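Protein-tyrosine-phosphatase (PDB 2Z72) probably hydrolyses phosphate esters of tyrosine in proteins, a cold-active phosphatase with two zinc ions and a calcineurin-like phosphoesterase fold. Local coordinates at residues A[6-12]-A[23-29]; A[50-56]-A[124-130]; A[59-63]-A[189-195]. One frame throughout, in Å; residues are numbered along the deposited sequence.

Contact 1 (A[6-12]-A[23-29]); sequences TEFDGPY and AYWICDN
Phe8 to Tyr12 and Ala23 to Cys27 run antiparallel, 173° between their axes, with hydrogen-bonded pairs at Asp9–Ile26 and Tyr12–Tyr24 whose register shifts by one residue between them, a beta bulge. Gly10 and Pro11 fill the extra length: the peptide between them is cis, and the positive phi of Gly10 is one that a residue without CB adopts easily. Pro11 then lies flat on Trp25, its CB 3.5 Å from the centroid of the six-membered ring and almost on the ring normal, a CH-pi contact suited to a stiff apolar ring; the indole NE1 bonds to Thr34. The pair belongs to a beta hairpin, extended by strand 30-35 into a three-stranded antiparallel sheet, and the disulfide of Cys27 with Cys47 ties the middle strand to the chain that follows. Around Thr6 and Glu7, side-chain bonds join those of the backbone. Asn29 OD1 accepts from Glu7 N at 2.8 Å, the donor standing well above the amide carbonyl plane, while Asn29 N returns a bond to Glu7 O. Thr6 OG1, set between its own backbone N and carbonyl carbon (chi1 60°), donates to the anti lone pair of Asp28 OD1 at 2.6 Å. Phe8 spreads one ring face over the backbone, with Asp28 N 3.5 Å from its CE2. Beside Ile26, Asp9 OD1 receives the hydroxyl of Tyr12 on its syn side, and Asn123 holds Asp9 OD2.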
# COMPACT_ATOMS: atom_id res chain seq x y z
N THR A 6 -17.35 -12.99 -19.09
CA THR A 6 -16.41 -11.97 -19.55
C THR A 6 -16.01 -11.08 -18.39
O THR A 6 -16.56 -11.09 -17.29
CB THR A 6 -17.06 -11.11 -20.66
OG1 THR A 6 -18.21 -10.57 -19.95
CG2 THR A 6 -17.61 -11.85 -21.86
N GLU A 7 -14.99 -10.29 -18.68
CA GLU A 7 -14.63 -9.37 -17.65
C GLU A 7 -15.07 -7.91 -17.83
O GLU A 7 -15.27 -7.38 -18.91
CB GLU A 7 -13.08 -9.44 -17.65
CG GLU A 7 -12.54 -10.86 -17.75
CD GLU A 7 -12.49 -11.48 -16.39
OE1 GLU A 7 -12.80 -10.78 -15.38
OE2 GLU A 7 -12.16 -12.67 -16.35
N PHE A 8 -15.12 -7.25 -16.68
CA PHE A 8 -15.18 -5.80 -16.56
C PHE A 8 -13.99 -5.38 -15.72
O PHE A 8 -13.82 -5.95 -14.64
CB PHE A 8 -16.48 -5.35 -15.91
CG PHE A 8 -17.71 -5.62 -16.75
CD1 PHE A 8 -18.25 -6.89 -16.81
CD2 PHE A 8 -18.33 -4.62 -17.48
CE1 PHE A 8 -19.36 -7.13 -17.56
CE2 PHE A 8 -19.49 -4.85 -18.23
CZ PHE A 8 -19.98 -6.12 -18.26
N ASP A 9 -13.21 -4.42 -16.20
CA ASP A 9 -11.97 -4.06 -15.51
C ASP A 9 -11.57 -2.64 -15.91
O ASP A 9 -11.78 -2.24 -17.06
CB ASP A 9 -10.87 -5.02 -15.86
CG ASP A 9 -9.53 -4.76 -15.20
OD1 ASP A 9 -8.53 -5.04 -15.89
OD2 ASP A 9 -9.51 -4.30 -14.04
N GLY A 10 -10.98 -1.94 -15.01
CA GLY A 10 -10.49 -0.58 -15.26
C GLY A 10 -11.07 0.44 -14.33
O GLY A 10 -11.71 0.10 -13.33
N PRO A 11 -10.88 1.73 -14.62
CA PRO A 11 -10.19 2.21 -15.79
C PRO A 11 -8.68 2.23 -15.65
O PRO A 11 -8.13 2.24 -14.53
CB PRO A 11 -10.72 3.65 -15.85
CG PRO A 11 -10.92 4.06 -14.43
CD PRO A 11 -11.44 2.80 -13.77
N TYR A 12 -8.01 2.20 -16.80
CA TYR A 12 -6.59 2.47 -16.93
C TYR A 12 -6.49 3.87 -17.55
O TYR A 12 -6.92 4.08 -18.67
CB TYR A 12 -5.95 1.43 -17.83
CG TYR A 12 -6.04 0.02 -17.27
CD1 TYR A 12 -7.11 -0.82 -17.54
CD2 TYR A 12 -5.06 -0.48 -16.41
CE1 TYR A 12 -7.18 -2.11 -17.03
CE2 TYR A 12 -5.14 -1.73 -15.91
CZ TYR A 12 -6.20 -2.54 -16.19
OH TYR A 12 -6.20 -3.81 -15.64
N ALA A 23 -9.15 7.47 -20.57
CA ALA A 23 -9.44 6.28 -19.81
C ALA A 23 -9.76 5.09 -20.73
O ALA A 23 -10.58 5.21 -21.66
CB ALA A 23 -10.61 6.52 -18.86
N TYR A 24 -9.14 3.96 -20.42
CA TYR A 24 -9.36 2.69 -21.06
C TYR A 24 -10.18 1.80 -20.12
O TYR A 24 -9.77 1.61 -18.96
CB TYR A 24 -8.06 2.01 -21.41
CG TYR A 24 -7.23 2.73 -22.43
CD1 TYR A 24 -6.13 3.50 -22.10
CD2 TYR A 24 -7.50 2.70 -23.75
CE1 TYR A 24 -5.39 4.14 -23.06
CE2 TYR A 24 -6.76 3.36 -24.71
CZ TYR A 24 -5.71 4.08 -24.38
OH TYR A 24 -4.98 4.74 -25.30
N TRP A 25 -11.26 1.23 -20.61
CA TRP A 25 -12.19 0.42 -19.85
C TRP A 25 -12.34 -0.90 -20.53
O TRP A 25 -12.54 -0.96 -21.77
CB TRP A 25 -13.56 1.06 -19.77
CG TRP A 25 -13.58 2.49 -19.35
CD1 TRP A 25 -13.35 3.58 -20.15
CD2 TRP A 25 -13.83 3.06 -18.07
NE1 TRP A 25 -13.44 4.73 -19.47
CE2 TRP A 25 -13.74 4.47 -18.17
CE3 TRP A 25 -14.14 2.51 -16.82
CZ2 TRP A 25 -13.95 5.31 -17.06
CZ3 TRP A 25 -14.35 3.35 -15.73
CH2 TRP A 25 -14.25 4.76 -15.85
N ILE A 26 -12.27 -1.99 -19.77
CA ILE A 26 -12.67 -3.31 -20.27
C ILE A 26 -14.11 -3.55 -19.85
O ILE A 26 -14.41 -3.61 -18.66
CB ILE A 26 -11.78 -4.43 -19.72
CG1 ILE A 26 -10.33 -4.15 -19.93
CG2 ILE A 26 -12.19 -5.76 -20.37
CD1 ILE A 26 -9.94 -3.72 -21.34
N CYS A 27 -15.00 -3.59 -20.84
CA CYS A 27 -16.44 -3.73 -20.59
C CYS A 27 -16.93 -4.95 -21.37
O CYS A 27 -16.97 -4.91 -22.60
CB CYS A 27 -17.16 -2.46 -21.03
SG CYS A 27 -16.49 -0.94 -20.39
N ASP A 28 -17.25 -6.04 -20.71
CA ASP A 28 -17.73 -7.27 -21.38
C ASP A 28 -16.70 -7.73 -22.39
O ASP A 28 -17.09 -8.10 -23.53
CB ASP A 28 -19.06 -7.02 -22.05
CG ASP A 28 -19.97 -8.22 -22.22
OD1 ASP A 28 -19.77 -9.31 -21.66
OD2 ASP A 28 -20.94 -7.96 -22.96
N ASN A 29 -15.46 -7.80 -22.04
CA ASN A 29 -14.36 -8.30 -22.85
C ASN A 29 -14.12 -7.49 -24.13
O ASN A 29 -13.50 -7.98 -25.07
CB ASN A 29 -14.42 -9.78 -23.22
CG ASN A 29 -13.86 -10.69 -22.13
OD1 ASN A 29 -13.50 -10.21 -21.05
ND2 ASN A 29 -13.85 -11.99 -22.37

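Contact 2 (A[50-56]-A[124-130]); sequences LPETKLS and EVLWFMY
The hydroxyl of Tyr130 is held by two partners: it accepts the backbone N-H of Ser56, Ser56 N to Tyr130 OH 2.9 Å and nearly straight at 172°, and is hydrogen-bonded to Glu186. With CG anti to the backbone N (chi1 -179°), the phenol reaches out from the helix to the extended chain, where Lys54 O lies in the ring plane, 3.7 Å from Tyr130 CE1. A tyrosine suits this place because its ring can pack while its far end satisfies a backbone amide. Thr53 divides its branches between two aromatic residues: CG2 touches Tyr130 CD1 at 3.6 Å, whereas OG1 sits 3.5 Å from Trp127 CE3. That hydroxyl also shares a water with the helix, Thr53 OG1 being 2.6 Å from the water, which donates to Trp127 O. Pro51, whose side chain crosses that of Trp127 at about a right angle, brings CG to 3.9 Å from Trp127 CD1. Leu55 CD2 approaches the other end, Trp127 CZ3, while Trp127 NE1 is hydrogen-bonded to Pro11 O. Residues 50-56 thus lie along helix 122-138, the connection of a beta-alpha-beta crossover between strands 108-111 and 142-145, as in calcineurin-like phosphoesterases.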
# COMPACT_ATOMS: atom_id res chain seq x y z
N LEU A 50 -17.72 -0.39 -12.62
CA LEU A 50 -16.31 -0.01 -12.48
C LEU A 50 -16.19 1.38 -11.86
O LEU A 50 -17.05 2.24 -12.01
CB LEU A 50 -15.64 -0.00 -13.84
CG LEU A 50 -15.56 -1.36 -14.54
CD1 LEU A 50 -14.96 -1.19 -15.93
CD2 LEU A 50 -14.75 -2.34 -13.70
N PRO A 51 -15.08 1.58 -11.12
CA PRO A 51 -15.01 2.84 -10.35
C PRO A 51 -14.86 4.10 -11.19
O PRO A 51 -14.15 4.13 -12.18
CB PRO A 51 -13.76 2.63 -9.47
CG PRO A 51 -12.96 1.65 -10.21
CD PRO A 51 -13.96 0.72 -10.88
N GLU A 52 -15.44 5.17 -10.70
CA GLU A 52 -15.41 6.50 -11.20
C GLU A 52 -14.73 7.34 -10.12
O GLU A 52 -14.93 7.11 -8.91
CB GLU A 52 -16.80 7.04 -11.52
CG GLU A 52 -17.54 6.09 -12.47
CD GLU A 52 -18.93 6.64 -12.76
OE1 GLU A 52 -19.17 6.86 -13.98
OE2 GLU A 52 -19.74 6.84 -11.84
N THR A 53 -13.85 8.19 -10.55
CA THR A 53 -12.97 8.97 -9.71
C THR A 53 -12.77 10.35 -10.30
O THR A 53 -12.71 10.50 -11.55
CB THR A 53 -11.56 8.38 -9.57
OG1 THR A 53 -11.74 6.98 -9.29
CG2 THR A 53 -10.76 8.89 -8.38
N LYS A 54 -12.70 11.31 -9.41
CA LYS A 54 -12.25 12.61 -9.83
C LYS A 54 -10.73 12.61 -9.70
O LYS A 54 -10.20 12.29 -8.64
CB LYS A 54 -12.85 13.77 -9.02
CG LYS A 54 -12.24 15.11 -9.36
CD LYS A 54 -13.26 16.14 -9.77
CE LYS A 54 -12.66 17.54 -9.84
NZ LYS A 54 -13.16 18.52 -8.85
N LEU A 55 -10.07 12.97 -10.79
CA LEU A 55 -8.63 13.11 -10.72
C LEU A 55 -8.21 14.27 -9.81
O LEU A 55 -8.87 15.29 -9.75
CB LEU A 55 -8.03 13.31 -12.13
CG LEU A 55 -8.30 12.16 -13.09
CD1 LEU A 55 -7.53 12.44 -14.38
CD2 LEU A 55 -7.90 10.80 -12.54
N SER A 56 -7.15 14.01 -9.07
CA SER A 56 -6.68 14.90 -8.02
C SER A 56 -5.59 15.80 -8.53
O SER A 56 -4.69 15.32 -9.20
CB SER A 56 -6.08 13.97 -6.96
OG SER A 56 -5.99 14.58 -5.71
N GLU A 124 -10.10 -1.85 -8.47
CA GLU A 124 -11.05 -1.40 -7.47
C GLU A 124 -10.28 -0.91 -6.24
O GLU A 124 -10.60 0.13 -5.70
CB GLU A 124 -12.04 -2.49 -7.10
CG GLU A 124 -13.00 -2.87 -8.24
CD GLU A 124 -12.46 -3.65 -9.39
OE1 GLU A 124 -11.35 -4.21 -9.36
OE2 GLU A 124 -13.21 -3.69 -10.43
N VAL A 125 -9.32 -1.69 -5.77
CA VAL A 125 -8.52 -1.26 -4.63
C VAL A 125 -7.76 -0.02 -4.94
O VAL A 125 -7.73 0.94 -4.12
CB VAL A 125 -7.59 -2.38 -4.13
CG1 VAL A 125 -6.80 -1.84 -2.93
CG2 VAL A 125 -8.37 -3.61 -3.72
N LEU A 126 -7.09 0.04 -6.09
CA LEU A 126 -6.28 1.20 -6.41
C LEU A 126 -7.08 2.47 -6.45
O LEU A 126 -6.73 3.50 -5.83
CB LEU A 126 -5.55 0.95 -7.74
CG LEU A 126 -4.40 -0.07 -7.72
CD1 LEU A 126 -4.02 -0.43 -9.13
CD2 LEU A 126 -3.16 0.45 -6.99
N TRP A 127 -8.21 2.46 -7.17
CA TRP A 127 -8.99 3.69 -7.30
C TRP A 127 -9.66 4.06 -5.98
O TRP A 127 -9.86 5.25 -5.72
CB TRP A 127 -9.99 3.61 -8.46
CG TRP A 127 -9.33 3.67 -9.79
CD1 TRP A 127 -9.22 2.71 -10.73
CD2 TRP A 127 -8.66 4.84 -10.31
NE1 TRP A 127 -8.53 3.19 -11.80
CE2 TRP A 127 -8.17 4.48 -11.59
CE3 TRP A 127 -8.42 6.15 -9.85
CZ2 TRP A 127 -7.47 5.37 -12.39
CZ3 TRP A 127 -7.72 7.02 -10.65
CH2 TRP A 127 -7.25 6.65 -11.90
N PHE A 128 -10.04 3.08 -5.18
CA PHE A 128 -10.57 3.35 -3.87
C PHE A 128 -9.50 4.04 -3.03
O PHE A 128 -9.81 5.04 -2.36
CB PHE A 128 -11.04 2.06 -3.20
CG PHE A 128 -11.39 2.24 -1.74
CD1 PHE A 128 -12.54 2.88 -1.34
CD2 PHE A 128 -10.54 1.75 -0.78
CE1 PHE A 128 -12.84 3.05 -0.00
CE2 PHE A 128 -10.83 1.93 0.57
CZ PHE A 128 -12.00 2.56 0.97
N MET A 129 -8.29 3.53 -3.04
CA MET A 129 -7.22 4.13 -2.22
C MET A 129 -6.84 5.51 -2.72
O MET A 129 -6.47 6.36 -1.89
CB MET A 129 -6.04 3.18 -2.13
CG MET A 129 -6.27 1.92 -1.32
SD MET A 129 -6.87 2.20 0.35
CE MET A 129 -5.50 3.11 1.02
N TYR A 130 -6.91 5.75 -4.03
CA TYR A 130 -6.65 7.07 -4.60
C TYR A 130 -7.68 8.06 -4.06
O TYR A 130 -7.38 9.14 -3.58
CB TYR A 130 -6.67 6.91 -6.09
CG TYR A 130 -6.41 8.12 -6.96
CD1 TYR A 130 -7.39 9.08 -7.14
CD2 TYR A 130 -5.22 8.31 -7.62
CE1 TYR A 130 -7.19 10.20 -7.93
CE2 TYR A 130 -5.00 9.40 -8.46
CZ TYR A 130 -6.00 10.33 -8.60
OH TYR A 130 -5.87 11.44 -9.43
O HOH W 1 -12.29 6.14 -6.94

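Contact 3 (A[59-63]-A[189-195]); sequences IKQIM and QWLRSKN
Lys60 sets off with CG beside its backbone N (chi1 -54°) and bends at chi3 (-71°), which carries NZ to Gln189 OE1 at 2.8 Å; the ammonium meets the amide oxygen in its carbonyl plane. Lysine suits the place, since its methylenes run along the helix, CG at the edge of the Trp190 ring, and its NZ forms a salt bridge with Glu186. Trp190 turns its indole CD1 toward Ile59, whose carbonyl O lies in the ring plane while Ile59 CD1 packs 3.7 Å from Trp190 NE1. That NE1 bonds to Asp133, on helix 122-138. Segment 189-195 ends helix 186-192 and leads into strand 197-200, and the loop 59-63 runs past on its way to strand 66-67, which pairs with that same strand. At the turn, Ser193 packs CB 3.1 Å from Lys60 O and donates OG to Trp190 O at 2.7 Å, on a lone pair, so the short side chain turns its hydroxyl back to the helix end, and the loop can approach close to its CB. A water that donates to Ser193 OG and accepts from Lys194 NZ, an amine also salt-bridged to Asp133, lies 2.8 Å from Gln61 O and within reach of Ile59 O. A second water links Ser193 O with Met63 N. Farther along, Asn195 ND2 donates to Met63 O at 3.1 Å, while its OD1 is held by Arg229.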
# COMPACT_ATOMS: atom_id res chain seq x y z
N ILE A 59 -2.72 14.78 -4.66
CA ILE A 59 -2.25 13.59 -3.96
C ILE A 59 -1.07 12.92 -4.64
O ILE A 59 -0.54 11.98 -4.08
CB ILE A 59 -3.38 12.56 -3.73
CG1 ILE A 59 -3.91 12.04 -5.07
CG2 ILE A 59 -4.47 13.16 -2.91
CD1 ILE A 59 -4.93 10.92 -4.93
N LYS A 60 -0.66 13.42 -5.81
CA LYS A 60 0.58 12.95 -6.41
C LYS A 60 1.79 13.76 -5.93
O LYS A 60 2.92 13.46 -6.35
CB LYS A 60 0.52 12.91 -7.93
CG LYS A 60 -0.67 12.10 -8.45
CD LYS A 60 -0.73 11.81 -9.94
CE LYS A 60 -1.02 13.05 -10.70
NZ LYS A 60 -1.22 12.83 -12.19
N GLN A 61 1.62 14.70 -5.02
CA GLN A 61 2.74 15.39 -4.38
C GLN A 61 3.47 14.41 -3.46
O GLN A 61 2.84 13.69 -2.70
CB GLN A 61 2.21 16.58 -3.62
CG GLN A 61 1.60 17.67 -4.44
CD GLN A 61 0.84 18.73 -3.66
OE1 GLN A 61 0.66 18.60 -2.43
NE2 GLN A 61 0.33 19.69 -4.38
N ILE A 62 4.79 14.49 -3.48
CA ILE A 62 5.60 13.66 -2.58
C ILE A 62 5.52 14.25 -1.19
O ILE A 62 5.78 15.44 -0.99
CB ILE A 62 7.05 13.58 -3.05
CG1 ILE A 62 7.18 12.96 -4.45
CG2 ILE A 62 7.94 12.83 -2.06
CD1 ILE A 62 8.51 13.18 -5.14
N MET A 63 5.16 13.41 -0.22
CA MET A 63 4.95 13.83 1.16
C MET A 63 6.11 13.40 2.03
O MET A 63 6.84 12.46 1.70
CB MET A 63 3.65 13.21 1.66
CG MET A 63 2.49 13.55 0.77
SD MET A 63 2.13 15.27 0.49
CE MET A 63 1.61 15.83 2.07
N GLN A 189 1.84 7.39 -11.92
CA GLN A 189 2.38 8.65 -11.42
C GLN A 189 2.12 8.77 -9.92
O GLN A 189 3.02 9.16 -9.14
CB GLN A 189 1.71 9.81 -12.17
CG GLN A 189 2.14 9.89 -13.61
CD GLN A 189 1.20 10.67 -14.48
OE1 GLN A 189 0.32 11.38 -14.05
NE2 GLN A 189 1.42 10.52 -15.80
N TRP A 190 0.92 8.44 -9.50
CA TRP A 190 0.56 8.44 -8.09
C TRP A 190 1.45 7.51 -7.31
O TRP A 190 2.05 7.89 -6.26
CB TRP A 190 -0.87 8.05 -7.98
CG TRP A 190 -1.50 7.89 -6.64
CD1 TRP A 190 -1.70 8.77 -5.63
CD2 TRP A 190 -2.14 6.67 -6.20
NE1 TRP A 190 -2.38 8.21 -4.58
CE2 TRP A 190 -2.66 6.92 -4.92
CE3 TRP A 190 -2.29 5.43 -6.76
CZ2 TRP A 190 -3.34 5.95 -4.18
CZ3 TRP A 190 -2.98 4.46 -6.04
CH2 TRP A 190 -3.49 4.72 -4.78
N LEU A 191 1.64 6.26 -7.74
CA LEU A 191 2.48 5.31 -7.03
C LEU A 191 3.91 5.79 -6.96
O LEU A 191 4.58 5.59 -5.95
CB LEU A 191 2.41 3.94 -7.69
CG LEU A 191 1.06 3.22 -7.58
CD1 LEU A 191 1.06 2.01 -8.49
CD2 LEU A 191 0.76 2.82 -6.13
N ARG A 192 4.44 6.40 -8.03
CA ARG A 192 5.82 6.86 -8.07
C ARG A 192 6.09 8.05 -7.15
O ARG A 192 7.24 8.41 -6.97
CB ARG A 192 6.23 7.14 -9.51
CG ARG A 192 6.54 5.84 -10.27
CD ARG A 192 6.65 6.10 -11.76
NE ARG A 192 6.96 4.91 -12.51
CZ ARG A 192 6.07 3.99 -12.88
NH1 ARG A 192 6.49 2.94 -13.58
NH2 ARG A 192 4.82 4.12 -12.56
N SER A 193 5.05 8.63 -6.55
CA SER A 193 5.18 9.66 -5.56
C SER A 193 5.33 9.12 -4.13
O SER A 193 5.64 9.87 -3.22
CB SER A 193 4.08 10.70 -5.61
OG SER A 193 2.89 10.17 -5.07
N LYS A 194 5.05 7.82 -3.96
CA LYS A 194 4.91 7.27 -2.62
C LYS A 194 6.24 6.92 -1.96
O LYS A 194 7.26 6.71 -2.60
CB LYS A 194 3.96 6.05 -2.69
CG LYS A 194 2.56 6.41 -3.15
CD LYS A 194 1.88 7.53 -2.36
CE LYS A 194 0.50 7.87 -2.81
NZ LYS A 194 -0.00 9.07 -2.06
N ASN A 195 6.16 6.93 -0.63
CA ASN A 195 7.24 6.45 0.23
C ASN A 195 7.19 4.94 0.33
O ASN A 195 6.20 4.26 0.00
CB ASN A 195 7.14 7.09 1.62
CG ASN A 195 7.42 8.57 1.58
OD1 ASN A 195 8.46 8.96 1.04
ND2 ASN A 195 6.54 9.40 2.09
O HOH W 2 2.03 11.02 -2.67
O HOH W 3 4.15 10.73 -0.99

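Overall arrangement
From the N terminus, contact 1 comes first and closes the short hairpin loop between strands 8-14 and 22-27. It is complete before residues 50-56 open contact 2, which spans a much longer loop to helix 122-138. Residues 59-63 then begin contact 3 before contact 2 has closed, so the two cross, and contact 3 ends at helix 186-192. Contacts 1 and 2 touch where Pro51 packs on Gly10 and Pro11. Contacts 2 and 3 meet where Trp190 packs on Tyr130. Contact 1 holds the N-terminal hairpin together, while contacts 2 and 3 tie residues 50-63 to helices 122-138 and 186-192 of the phosphoesterase domain.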